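Long-range contacts in class D beta-lactamase (Fusobacterium nucleatum subsp. polymorphum, PDB 4IED), which probably hydrolyses beta-lactam antibiotics to substituted beta-amino acids, as a class D (OXA-type) serine beta-lactamase, and so confers antibiotic resistance: residues A[132-137]-A[149-153]; A[127-131]-A[168-172]; A[206-212]-A[224-230]; A[54-58]-A[198-204]. All blocks are in the same frame, centred on the assembly; numbering follows the deposited sequence. Where two conformers were deposited one is given.

Contact 1: residues A[132-137]-A[149-153]; sequences YGNKEI and PLKIS
Gly133 and Ile152 bring their CA atoms to 4.1 Å of each other where two loop segments, neither of them a regular strand, run close enough for a backbone bond from Asn134 N to Lys151 O (2.8 Å). A type II' turn from Tyr132 to Lys135 bends the first segment. Gly133 takes the positive phi (51°) at its second position, and having no side chain it can set its CA 3.2 Å from Lys151 O as a CH···O contact. Asn134 does most of the polar work. Its ND2 gives a nearly straight bond, 3.1 Å, to Pro149 O, which lies close to the amide plane. Its OD1 receives two backbone donors from opposite faces of that plane: Lys151 N across the contact and Glu136 N within an Asx turn. Three bonds thus fix the amide's rotation, a task for which asparagine, donor and acceptor on one short stem, is well suited. Residues 132-134 form the Tyr-Gly-Asn motif of class D beta-lactamases, and Asn134 and Glu136 have been seen binding magnesium in this protein, although no ion occupies that site here. With CG anti to the backbone N (chi1 -172°), the Tyr132 ring swings to Ile152. Ile152 CD1 sits over the centre of the Tyr132 ring, 3.6 Å from its centroid, in a CH-pi contact, while Leu150 CD2 meets Tyr132 CE1 obliquely at 3.8 Å. Leu150 CD1 packs against Asn134 OD1. Phe59 meets the tyrosine edge-to-face. Pro149 lays CG against the CB of Glu136 at 3.9 Å, whereas the carboxylate leads away.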
loop_
_atom_site.group_PDB
_atom_site.type_symbol
_atom_site.label_atom_id
_atom_site.label_comp_id
_atom_site.label_asym_id
_atom_site.label_seq_id
_atom_site.Cartn_x
_atom_site.Cartn_y
_atom_site.Cartn_z
ATOM N N TYR A 132 3.931 -6.439 10.963
ATOM C CA TYR A 132 4.023 -6.103 9.524
ATOM C C TYR A 132 5.057 -6.971 8.822
ATOM O O TYR A 132 6.284 -6.785 8.969
ATOM C CB TYR A 132 4.394 -4.609 9.334
ATOM C CG TYR A 132 4.332 -4.141 7.895
ATOM C CD1 TYR A 132 5.354 -4.358 7.038
ATOM C CD2 TYR A 132 3.210 -3.421 7.402
ATOM C CE1 TYR A 132 5.245 -3.952 5.718
ATOM C CE2 TYR A 132 3.134 -3.016 6.104
ATOM C CZ TYR A 132 4.153 -3.273 5.229
ATOM O OH TYR A 132 4.106 -2.802 3.952
ATOM N N GLY A 133 4.595 -7.911 7.993
ATOM C CA GLY A 133 5.502 -8.725 7.245
ATOM C C GLY A 133 6.572 -9.359 8.098
ATOM O O GLY A 133 6.301 -9.847 9.195
ATOM N N ASN A 134 7.792 -9.421 7.598
ATOM C CA ASN A 134 8.889 -9.948 8.394
ATOM C C ASN A 134 9.474 -9.023 9.458
ATOM O O ASN A 134 10.363 -9.402 10.242
ATOM C CB ASN A 134 10.005 -10.526 7.488
ATOM C CG ASN A 134 10.725 -9.461 6.673
ATOM O OD1 ASN A 134 10.539 -8.230 6.910
ATOM N ND2 ASN A 134 11.589 -9.926 5.715
ATOM N N LYS A 135 8.998 -7.778 9.450
ATOM C CA LYS A 135 9.382 -6.811 10.515
ATOM C C LYS A 135 10.912 -6.494 10.491
ATOM O O LYS A 135 11.477 -6.033 11.481
ATOM C CB LYS A 135 8.955 -7.236 11.912
ATOM C CG LYS A 135 7.470 -7.519 12.086
ATOM C CD LYS A 135 7.127 -8.405 13.250
ATOM C CE LYS A 135 7.315 -9.902 13.002
ATOM N NZ LYS A 135 6.434 -10.488 11.988
ATOM N N GLU A 136 11.576 -6.620 9.373
ATOM C CA GLU A 136 13.022 -6.408 9.339
ATOM C C GLU A 136 13.323 -4.978 8.841
ATOM O O GLU A 136 12.876 -4.599 7.736
ATOM C CB GLU A 136 13.642 -7.401 8.394
ATOM C CG GLU A 136 13.436 -8.831 8.885
ATOM C CD GLU A 136 14.176 -9.092 10.177
ATOM O OE1 GLU A 136 15.386 -8.828 10.259
ATOM O OE2 GLU A 136 13.567 -9.688 11.068
ATOM N N ILE A 137 14.127 -4.290 9.603
ATOM C CA ILE A 137 14.600 -2.969 9.281
ATOM C C ILE A 137 16.061 -3.000 8.806
ATOM O O ILE A 137 16.532 -2.034 8.174
ATOM C CB ILE A 137 14.353 -1.928 10.397
ATOM C CG1 ILE A 137 12.830 -1.784 10.568
ATOM C CG2 ILE A 137 15.134 -0.634 10.132
ATOM C CD1 ILE A 137 12.629 -1.026 11.863
ATOM N N PRO A 149 15.648 -4.956 4.003
ATOM C CA PRO A 149 15.228 -6.318 4.176
ATOM C C PRO A 149 13.769 -6.527 4.463
ATOM O O PRO A 149 13.310 -7.705 4.483
ATOM C CB PRO A 149 16.042 -6.766 5.342
ATOM C CG PRO A 149 16.197 -5.543 6.174
ATOM C CD PRO A 149 16.345 -4.420 5.192
ATOM N N LEU A 150 12.968 -5.457 4.589
ATOM C CA LEU A 150 11.531 -5.685 4.900
ATOM C C LEU A 150 10.837 -6.339 3.724
ATOM O O LEU A 150 11.011 -5.993 2.542
ATOM C CB LEU A 150 10.886 -4.337 5.159
ATOM C CG LEU A 150 9.378 -4.334 5.632
ATOM C CD1 LEU A 150 9.256 -5.132 6.905
ATOM C CD2 LEU A 150 8.919 -2.911 5.857
ATOM N N LYS A 151 9.990 -7.312 4.041
ATOM C CA LYS A 151 9.170 -7.996 3.012
ATOM C C LYS A 151 7.805 -8.317 3.667
ATOM O O LYS A 151 7.686 -8.533 4.892
ATOM C CB LYS A 151 9.795 -9.306 2.570
ATOM C CG LYS A 151 11.141 -9.207 1.843
ATOM C CD LYS A 151 11.608 -10.601 1.514
ATOM C CE LYS A 151 12.896 -10.508 0.743
ATOM N NZ LYS A 151 13.366 -11.877 0.470
ATOM N N ILE A 152 6.767 -8.304 2.831
ATOM C CA ILE A 152 5.380 -8.593 3.156
ATOM C C ILE A 152 4.663 -9.229 2.020
ATOM O O ILE A 152 4.992 -8.959 0.848
ATOM C CB ILE A 152 4.659 -7.313 3.688
ATOM C CG1 ILE A 152 3.324 -7.646 4.320
ATOM C CG2 ILE A 152 4.529 -6.301 2.582
ATOM C CD1 ILE A 152 2.606 -6.476 5.071
ATOM N N SER A 153 3.734 -10.161 2.303
ATOM C CA SER A 153 2.990 -10.818 1.256
ATOM C C SER A 153 1.679 -10.138 0.926
ATOM O O SER A 153 1.202 -9.336 1.691
ATOM C CB SER A 153 2.762 -12.294 1.601
ATOM O OG SER A 153 1.770 -12.365 2.646
#

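Contact 2: residues A[127-131]-A[168-172]; sequences LNKLN and KLPFK
Leu130 drives its CD2 methyl against Phe171 CE1 at 3.5 Å, and this apolar meeting joins the end of helix 108-130 to the loop that leads into helix 173-182. The two side chains cross at about a right angle, the methyl reaching the ring obliquely. The same Leu130 CD2 also touches Leu169 CD1, 4.0 Å away, so one leucine branch fills the angle between an aliphatic and an aromatic neighbour. Leu130 presses further on Phe62 and Ile66, Phe171 on Leu65, and Leu169 on Leu160, Leu163 and Leu164. The loop is therefore seated among several helices of the helical region of the class D fold, and branched or aromatic residues suit such buried places.

A second kind of packing involves the more exposed residues. Pro170, at the centre of an inverse gamma turn, rests its CG 3.8 Å from Lys129 O. The proline ring restricts phi to a value (-84°) that suits this turn. Lys129 CE lies 4.1 Å from Phe171 CZ, obliquely to the ring.

Polar contact across the interface runs through water. Lys129, bent at chi3 (71°), brings NZ within 2.8 Å of a water that accepts from it and donates in turn to Pro170 O, also at 2.8 Å.

With no direct hydrogen bond between the segments, cohesion comes mainly from buried hydrocarbon, and the lysine can keep its ammonium group at the watery margin while its CE methylene borders the phenylalanine.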
loop_
_atom_site.group_PDB
_atom_site.type_symbol
_atom_site.label_atom_id
_atom_site.label_comp_id
_atom_site.label_asym_id
_atom_site.label_seq_id
_atom_site.Cartn_x
_atom_site.Cartn_y
_atom_site.Cartn_z
ATOM N N LEU A 127 6.369 -1.480 13.499
ATOM C CA LEU A 127 6.283 -2.697 12.679
ATOM C C LEU A 127 5.830 -3.898 13.559
ATOM O O LEU A 127 5.063 -4.733 13.154
ATOM C CB LEU A 127 7.606 -3.053 12.023
ATOM C CG LEU A 127 8.162 -2.070 10.967
ATOM C CD1 LEU A 127 9.519 -2.533 10.388
ATOM C CD2 LEU A 127 7.165 -1.864 9.869
ATOM N N ASN A 128 6.344 -3.919 14.799
ATOM C CA ASN A 128 6.094 -5.050 15.672
ATOM C C ASN A 128 4.648 -5.009 16.171
ATOM O O ASN A 128 3.978 -6.061 16.244
ATOM C CB ASN A 128 7.051 -5.046 16.846
ATOM C CG ASN A 128 8.450 -5.516 16.457
ATOM O OD1 ASN A 128 8.679 -5.831 15.295
ATOM N ND2 ASN A 128 9.344 -5.570 17.372
ATOM N N LYS A 129 4.140 -3.787 16.438
ATOM C CA LYS A 129 2.729 -3.580 16.864
ATOM C C LYS A 129 1.766 -4.006 15.746
ATOM O O LYS A 129 0.695 -4.598 16.018
ATOM C CB LYS A 129 2.519 -2.172 17.276
ATOM C CG LYS A 129 3.037 -1.872 18.652
ATOM C CD LYS A 129 3.243 -0.373 18.735
ATOM C CE LYS A 129 1.936 0.315 18.780
ATOM N NZ LYS A 129 2.219 1.719 19.201
ATOM N N LEU A 130 2.122 -3.704 14.485
ATOM C CA LEU A 130 1.404 -4.147 13.324
ATOM C C LEU A 130 1.585 -5.578 12.905
ATOM O O LEU A 130 0.895 -6.079 12.029
ATOM C CB LEU A 130 1.771 -3.265 12.106
ATOM C CG LEU A 130 1.332 -1.815 12.141
ATOM C CD1 LEU A 130 2.148 -0.931 11.238
ATOM C CD2 LEU A 130 -0.176 -1.624 11.951
ATOM N N ASN A 131 2.618 -6.241 13.482
ATOM C CA ASN A 131 3.098 -7.505 13.025
ATOM C C ASN A 131 3.284 -7.499 11.465
ATOM O O ASN A 131 2.845 -8.406 10.769
ATOM C CB ASN A 131 2.182 -8.640 13.392
ATOM C CG ASN A 131 2.835 -9.984 13.184
ATOM O OD1 ASN A 131 4.060 -10.172 13.422
ATOM N ND2 ASN A 131 2.039 -10.945 12.772
ATOM N N LYS A 168 -9.569 -1.038 13.255
ATOM C CA LYS A 168 -9.373 -2.135 14.227
ATOM C C LYS A 168 -7.932 -2.451 14.547
ATOM O O LYS A 168 -7.632 -3.379 15.298
ATOM C CB LYS A 168 -10.081 -3.430 13.734
ATOM C CG LYS A 168 -11.586 -3.373 13.944
ATOM C CD LYS A 168 -12.184 -4.641 13.403
ATOM C CE LYS A 168 -13.686 -4.593 13.645
ATOM N NZ LYS A 168 -14.165 -4.705 15.023
ATOM N N LEU A 169 -7.028 -1.655 14.062
ATOM C CA LEU A 169 -5.620 -1.824 14.419
ATOM C C LEU A 169 -5.378 -1.187 15.805
ATOM O O LEU A 169 -6.145 -0.337 16.234
ATOM C CB LEU A 169 -4.683 -1.224 13.361
ATOM C CG LEU A 169 -4.731 -1.856 12.003
ATOM C CD1 LEU A 169 -3.967 -1.029 10.965
ATOM C CD2 LEU A 169 -4.086 -3.261 12.095
ATOM N N PRO A 170 -4.275 -1.577 16.452
ATOM C CA PRO A 170 -4.024 -1.038 17.817
ATOM C C PRO A 170 -3.355 0.319 17.865
ATOM O O PRO A 170 -2.214 0.485 18.367
ATOM C CB PRO A 170 -3.085 -2.124 18.415
ATOM C CG PRO A 170 -2.321 -2.647 17.278
ATOM C CD PRO A 170 -3.305 -2.663 16.095
ATOM N N PHE A 171 -4.015 1.292 17.280
ATOM C CA PHE A 171 -3.524 2.684 17.011
ATOM C C PHE A 171 -4.728 3.582 17.310
ATOM O O PHE A 171 -5.902 3.148 17.264
ATOM C CB PHE A 171 -3.074 2.870 15.596
ATOM C CG PHE A 171 -1.765 2.190 15.311
ATOM C CD1 PHE A 171 -1.665 0.809 15.060
ATOM C CD2 PHE A 171 -0.561 2.910 15.309
ATOM C CE1 PHE A 171 -0.433 0.207 14.883
ATOM C CE2 PHE A 171 0.642 2.294 15.109
ATOM C CZ PHE A 171 0.703 0.900 14.907
ATOM N N LYS A 172 -4.459 4.838 17.575
ATOM C CA LYS A 172 -5.535 5.770 17.874
ATOM C C LYS A 172 -6.545 5.805 16.747
ATOM O O LYS A 172 -6.201 5.850 15.548
ATOM C CB LYS A 172 -5.074 7.213 18.148
ATOM C CG LYS A 172 -5.954 7.902 19.167
ATOM C CD LYS A 172 -5.398 9.284 19.587
ATOM C CE LYS A 172 -3.983 9.126 20.144
ATOM N NZ LYS A 172 -3.977 8.677 21.553
HETATM O O HOH W 1 -0.454 2.378 19.562
#

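Contact 3: residues A[206-212]-A[224-230]; sequences VPIGWFV and FAINLDI
Trp210 and Asn227 lie side by side, pointing the same way from paired strands, and the amide stands steeply on the indole, the two planes 78° apart. Asn227 CB sits over the six-membered ring of Trp210, 4.0 Å from its centroid, as a CH-pi contact. CG lies between the backbone N and the carbonyl carbon (chi1 69°), which carries the Asn227 amide over the indole, ND2 3.5 Å from Trp210 CH2. Their polar atoms have partners outside the hairpin: Asn227 OD1 accepts from Arg48, and Trp210 NE1 donates to Tyr54 O. Ile208 CG2 shares the same indole face and touches Asn227 CB at 3.6 Å; its CD1 runs beside Asp229, whose carboxylate makes a salt bridge with Arg48. These strands, 208-216 and 221-229, form an antiparallel beta hairpin central to the sheet of the beta-lactamase fold. Gly209-Leu228 and Phe211-Ile226 are hydrogen-bonded pairs, each with two bonds. Gly209 suits its place because, lacking a side chain, it lets Ile230 CD1 approach Gly209 CA to 4.2 Å. On this other face Phe224 CE1 lies over the Phe211 ring, offset toward the rim, 3.7 Å from Phe211 CD2, the planes inclined at 57°. Helix 238-249 packs against Phe211 and Ile226.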
loop_
_atom_site.group_PDB
_atom_site.type_symbol
_atom_site.label_atom_id
_atom_site.label_comp_id
_atom_site.label_asym_id
_atom_site.label_seq_id
_atom_site.Cartn_x
_atom_site.Cartn_y
_atom_site.Cartn_z
ATOM N N VAL A 206 13.971 -8.971 -10.906
ATOM C CA VAL A 206 12.670 -8.783 -11.527
ATOM C C VAL A 206 11.834 -7.844 -10.620
ATOM O O VAL A 206 11.355 -8.229 -9.520
ATOM C CB VAL A 206 11.908 -10.085 -11.716
ATOM C CG1 VAL A 206 10.527 -9.808 -12.245
ATOM C CG2 VAL A 206 12.678 -10.975 -12.700
ATOM N N PRO A 207 11.661 -6.560 -11.020
ATOM C CA PRO A 207 10.886 -5.613 -10.164
ATOM C C PRO A 207 9.443 -6.049 -10.051
ATOM O O PRO A 207 8.872 -6.720 -10.880
ATOM C CB PRO A 207 11.070 -4.295 -10.898
ATOM C CG PRO A 207 12.349 -4.448 -11.694
ATOM C CD PRO A 207 12.346 -5.878 -12.152
ATOM N N ILE A 208 8.905 -5.646 -8.891
ATOM C CA ILE A 208 7.573 -6.031 -8.433
ATOM C C ILE A 208 6.709 -4.766 -8.316
ATOM O O ILE A 208 6.960 -3.873 -7.497
ATOM C CB ILE A 208 7.601 -6.716 -7.019
ATOM C CG1 ILE A 208 8.507 -7.907 -6.928
ATOM C CG2 ILE A 208 6.130 -7.072 -6.607
ATOM C CD1 ILE A 208 8.061 -9.068 -7.739
ATOM N N GLY A 209 5.619 -4.752 -9.077
ATOM C CA GLY A 209 4.624 -3.681 -8.930
ATOM C C GLY A 209 3.491 -4.062 -7.994
ATOM O O GLY A 209 2.925 -5.109 -8.114
ATOM N N TRP A 210 3.159 -3.198 -7.089
ATOM C CA TRP A 210 2.067 -3.387 -6.071
ATOM C C TRP A 210 0.944 -2.385 -6.296
ATOM O O TRP A 210 1.204 -1.216 -6.621
ATOM C CB TRP A 210 2.593 -3.101 -4.645
ATOM C CG TRP A 210 3.484 -4.079 -3.943
ATOM C CD1 TRP A 210 4.837 -3.996 -3.825
ATOM C CD2 TRP A 210 3.049 -5.193 -3.147
ATOM N NE1 TRP A 210 5.323 -5.045 -3.081
ATOM C CE2 TRP A 210 4.220 -5.781 -2.599
ATOM C CE3 TRP A 210 1.778 -5.802 -2.907
ATOM C CZ2 TRP A 210 4.139 -6.858 -1.746
ATOM C CZ3 TRP A 210 1.681 -6.822 -2.078
ATOM C CH2 TRP A 210 2.863 -7.375 -1.448
ATOM N N PHE A 211 -0.270 -2.834 -5.975
ATOM C CA PHE A 211 -1.404 -1.912 -5.734
ATOM C C PHE A 211 -2.219 -2.593 -4.674
ATOM O O PHE A 211 -2.669 -3.711 -4.805
ATOM C CB PHE A 211 -2.197 -1.579 -7.027
ATOM C CG PHE A 211 -3.390 -0.684 -6.838
ATOM C CD1 PHE A 211 -3.307 0.461 -6.089
ATOM C CD2 PHE A 211 -4.584 -0.999 -7.428
ATOM C CE1 PHE A 211 -4.420 1.280 -5.955
ATOM C CE2 PHE A 211 -5.702 -0.173 -7.281
ATOM C CZ PHE A 211 -5.584 0.931 -6.571
ATOM N N VAL A 212 -2.368 -1.889 -3.540
ATOM C CA VAL A 212 -3.088 -2.417 -2.347
ATOM C C VAL A 212 -4.087 -1.383 -1.873
ATOM O O VAL A 212 -3.902 -0.218 -2.055
ATOM C CB VAL A 212 -2.145 -2.867 -1.201
ATOM C CG1 VAL A 212 -0.980 -3.728 -1.756
ATOM C CG2 VAL A 212 -1.603 -1.707 -0.440
ATOM N N PHE A 224 -7.882 -5.556 -0.702
ATOM C CA PHE A 224 -7.195 -6.196 -1.846
ATOM C C PHE A 224 -5.727 -5.828 -1.858
ATOM O O PHE A 224 -5.215 -4.863 -1.345
ATOM C CB PHE A 224 -7.807 -5.775 -3.176
ATOM C CG PHE A 224 -7.588 -4.306 -3.517
ATOM C CD1 PHE A 224 -6.413 -3.876 -4.182
ATOM C CD2 PHE A 224 -8.569 -3.377 -3.222
ATOM C CE1 PHE A 224 -6.215 -2.564 -4.479
ATOM C CE2 PHE A 224 -8.356 -2.046 -3.537
ATOM C CZ PHE A 224 -7.174 -1.654 -4.139
ATOM N N ALA A 225 -4.997 -6.785 -2.484
ATOM C CA ALA A 225 -3.571 -6.643 -2.924
ATOM C C ALA A 225 -3.244 -7.408 -4.180
ATOM O O ALA A 225 -3.559 -8.601 -4.251
ATOM C CB ALA A 225 -2.650 -7.107 -1.810
ATOM N N ILE A 226 -2.626 -6.671 -5.098
ATOM C CA ILE A 226 -2.068 -7.288 -6.315
ATOM C C ILE A 226 -0.602 -6.951 -6.311
ATOM O O ILE A 226 -0.150 -5.881 -5.921
ATOM C CB ILE A 226 -2.769 -6.772 -7.581
ATOM C CG1 ILE A 226 -2.355 -7.596 -8.853
ATOM C CG2 ILE A 226 -2.542 -5.297 -7.854
ATOM C CD1 ILE A 226 -3.295 -7.294 -9.989
ATOM N N ASN A 227 0.179 -7.939 -6.738
ATOM C CA ASN A 227 1.572 -7.638 -7.204
ATOM C C ASN A 227 1.873 -8.424 -8.451
ATOM O O ASN A 227 1.326 -9.464 -8.741
ATOM C CB ASN A 227 2.618 -7.793 -6.070
ATOM C CG ASN A 227 2.833 -9.224 -5.612
ATOM O OD1 ASN A 227 3.241 -10.085 -6.343
ATOM N ND2 ASN A 227 2.656 -9.447 -4.299
ATOM N N LEU A 228 2.716 -7.817 -9.260
ATOM C CA LEU A 228 3.004 -8.330 -10.630
ATOM C C LEU A 228 4.457 -8.094 -10.909
ATOM O O LEU A 228 5.037 -7.137 -10.462
ATOM C CB LEU A 228 2.230 -7.422 -11.674
ATOM C CG LEU A 228 0.715 -7.213 -11.522
ATOM C CD1 LEU A 228 0.141 -6.074 -12.391
ATOM C CD2 LEU A 228 0.150 -8.621 -11.867
ATOM N N ASP A 229 4.989 -8.916 -11.764
ATOM C CA ASP A 229 6.358 -8.692 -12.336
ATOM C C ASP A 229 6.224 -7.608 -13.351
ATOM O O ASP A 229 5.508 -7.795 -14.350
ATOM C CB ASP A 229 6.910 -10.020 -12.985
ATOM C CG ASP A 229 7.180 -11.120 -11.949
ATOM O OD1 ASP A 229 7.212 -10.823 -10.704
ATOM O OD2 ASP A 229 7.448 -12.224 -12.435
ATOM N N ILE A 230 6.844 -6.474 -13.114
ATOM C CA ILE A 230 6.782 -5.325 -14.022
ATOM C C ILE A 230 8.154 -4.753 -14.160
ATOM O O ILE A 230 8.713 -4.208 -13.217
ATOM C CB ILE A 230 5.794 -4.253 -13.636
ATOM C CG1 ILE A 230 4.380 -4.769 -13.731
ATOM C CG2 ILE A 230 5.923 -3.031 -14.542
ATOM C CD1 ILE A 230 3.395 -3.893 -12.989
#

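Contact 4: residues A[54-58]-A[198-204]; sequences YPASS and GWATDNI
The loop carrying the Ser-x-x-Lys motif of serine beta-lactamases, Ser57 to the carboxylated Lys60, meets strand 192-200 where its Lys-Thr-Gly motif ends at Gly198, at the active site of the class D fold. Ser57 N comes 3.9 Å from Gly198 CA, an approach allowed because glycine has no side chain to put between them. One water accepts from both Ser57 N, at 3.0 Å, and Trp199 N, at 2.9 Å; two backbone N-H groups converging in this way are consistent with the oxyanion hole of the family. Ser57 OG is hydrogen-bonded to Ser106 OG and to the carboxylate of carboxylated Lys60. Ala56, at positive phi (48°), directs its CB onto the strand, 3.6 Å from Trp199 C; the small side chains of Ala56 and Ala200 let loop and strand come close, their CA atoms 5.1 Å apart. Farther along, Tyr54, with CG anti to the carbonyl carbon (chi1 -50°), extends alongside the turn, which meets its ring at the edge: Tyr54 CE2 lies 3.4 Å from Asp202 O. Asn203 ND2 is taken by Glu147 O, and Tyr54 OH donates to Asn203 O at 3.0 Å, an oxygen lying in the plane of the ring.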
loop_
_atom_site.group_PDB
_atom_site.type_symbol
_atom_site.label_atom_id
_atom_site.label_comp_id
_atom_site.label_asym_id
_atom_site.label_seq_id
_atom_site.Cartn_x
_atom_site.Cartn_y
_atom_site.Cartn_z
ATOM N N TYR A 54 9.478 -7.046 -1.047
ATOM C CA TYR A 54 9.662 -5.660 -0.558
ATOM C C TYR A 54 8.346 -4.902 -0.811
ATOM O O TYR A 54 7.844 -4.991 -1.933
ATOM C CB TYR A 54 10.799 -4.934 -1.277
ATOM C CG TYR A 54 12.128 -5.645 -1.385
ATOM C CD1 TYR A 54 12.599 -6.539 -0.431
ATOM C CD2 TYR A 54 12.885 -5.397 -2.471
ATOM C CE1 TYR A 54 13.823 -7.162 -0.569
ATOM C CE2 TYR A 54 14.120 -5.931 -2.616
ATOM C CZ TYR A 54 14.558 -6.864 -1.723
ATOM O OH TYR A 54 15.840 -7.473 -1.878
ATOM N N PRO A 55 7.838 -4.144 0.169
ATOM C CA PRO A 55 6.562 -3.461 -0.102
ATOM C C PRO A 55 6.690 -2.234 -0.899
ATOM O O PRO A 55 5.685 -1.715 -1.481
ATOM C CB PRO A 55 6.109 -3.062 1.315
ATOM C CG PRO A 55 7.413 -2.965 2.095
ATOM C CD PRO A 55 8.281 -4.062 1.557
ATOM N N ALA A 56 7.894 -1.710 -1.072
ATOM C CA ALA A 56 8.038 -0.413 -1.781
ATOM C C ALA A 56 7.129 0.590 -1.295
ATOM O O ALA A 56 6.850 0.668 -0.088
ATOM C CB ALA A 56 7.956 -0.560 -3.288
ATOM N N SER A 57 6.654 1.481 -2.151
ATOM C CA SER A 57 5.877 2.571 -1.572
ATOM C C SER A 57 4.491 2.247 -0.973
ATOM O O SER A 57 3.865 3.112 -0.412
ATOM C CB SER A 57 5.670 3.715 -2.578
ATOM O OG SER A 57 6.838 4.264 -3.147
ATOM N N SER A 58 4.065 1.015 -1.172
ATOM C CA SER A 58 2.884 0.585 -0.430
ATOM C C SER A 58 3.121 0.700 1.050
ATOM O O SER A 58 2.108 0.831 1.786
ATOM C CB SER A 58 2.394 -0.813 -0.842
ATOM O OG SER A 58 3.261 -1.826 -0.271
ATOM N N GLY A 198 2.878 0.924 -5.552
ATOM C CA GLY A 198 4.349 0.840 -5.274
ATOM C C GLY A 198 5.060 0.045 -6.342
ATOM O O GLY A 198 4.420 -0.672 -7.077
ATOM N N TRP A 199 6.343 0.275 -6.448
ATOM C CA TRP A 199 7.132 -0.441 -7.447
ATOM C C TRP A 199 8.543 -0.693 -6.792
ATOM O O TRP A 199 9.338 0.228 -6.594
ATOM C CB TRP A 199 7.308 0.369 -8.735
ATOM C CG TRP A 199 7.880 -0.405 -9.910
ATOM C CD1 TRP A 199 7.765 -1.735 -10.165
ATOM C CD2 TRP A 199 8.534 0.171 -11.063
ATOM N NE1 TRP A 199 8.310 -2.025 -11.415
ATOM C CE2 TRP A 199 8.781 -0.874 -11.977
ATOM C CE3 TRP A 199 8.936 1.465 -11.384
ATOM C CZ2 TRP A 199 9.456 -0.647 -13.170
ATOM C CZ3 TRP A 199 9.605 1.671 -12.595
ATOM C CH2 TRP A 199 9.819 0.619 -13.448
ATOM N N ALA A 200 8.817 -1.959 -6.567
ATOM C CA ALA A 200 10.099 -2.372 -5.982
ATOM C C ALA A 200 11.106 -2.615 -7.117
ATOM O O ALA A 200 10.998 -3.615 -7.776
ATOM C CB ALA A 200 9.932 -3.615 -5.172
ATOM N N THR A 201 12.084 -1.741 -7.204
ATOM C CA THR A 201 13.034 -1.815 -8.334
ATOM C C THR A 201 14.471 -2.001 -7.882
ATOM O O THR A 201 15.347 -2.251 -8.704
ATOM C CB THR A 201 12.982 -0.589 -9.229
ATOM O OG1 THR A 201 13.184 0.594 -8.412
ATOM C CG2 THR A 201 11.620 -0.417 -9.853
ATOM N N ASP A 202 14.777 -1.772 -6.632
ATOM C CA ASP A 202 16.132 -1.820 -6.122
ATOM C C ASP A 202 16.470 -3.135 -5.473
ATOM O O ASP A 202 15.646 -3.756 -4.800
ATOM C CB ASP A 202 16.310 -0.734 -5.066
ATOM C CG ASP A 202 16.254 0.702 -5.630
ATOM O OD1 ASP A 202 16.675 0.935 -6.739
ATOM O OD2 ASP A 202 15.965 1.616 -4.851
ATOM N N ASN A 203 17.667 -3.624 -5.701
ATOM C CA ASN A 203 18.104 -4.855 -5.099
ATOM C C ASN A 203 17.261 -6.068 -5.466
ATOM O O ASN A 203 16.960 -6.885 -4.606
ATOM C CB ASN A 203 18.332 -4.661 -3.611
ATOM C CG ASN A 203 19.122 -5.767 -2.965
ATOM O OD1 ASN A 203 20.057 -6.316 -3.566
ATOM N ND2 ASN A 203 18.700 -6.190 -1.758
ATOM N N ILE A 204 16.854 -6.122 -6.753
ATOM C CA ILE A 204 16.005 -7.174 -7.212
ATOM C C ILE A 204 16.195 -7.350 -8.744
ATOM O O ILE A 204 16.314 -6.353 -9.466
ATOM C CB ILE A 204 14.552 -6.787 -6.830
ATOM C CG1 ILE A 204 13.621 -7.931 -6.911
ATOM C CG2 ILE A 204 14.025 -5.566 -7.590
ATOM C CD1 ILE A 204 12.272 -7.550 -6.301
HETATM O O HOH W 2 7.670 2.292 -4.860
#

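From the N terminus, contact 4 opens first, at 54-58, and closes only at 198-204, a long loop that joins the segment before helix 62-69 to the sheet. Within it lies contact 2, which returns the end of helix 108-130 to the loop before helix 173-182. Nested inside contact 2 is contact 1, where two parts of the loop between helices 108-130 and 154-165 meet. Contact 3 follows in series, a hairpin of neighbouring strands. No contacts cross. Contacts 1 and 2 touch at Tyr132 N and Leu127 O, while contact 4 borders both contact 1 and contact 3, tying the helical region to the sheet around the active site.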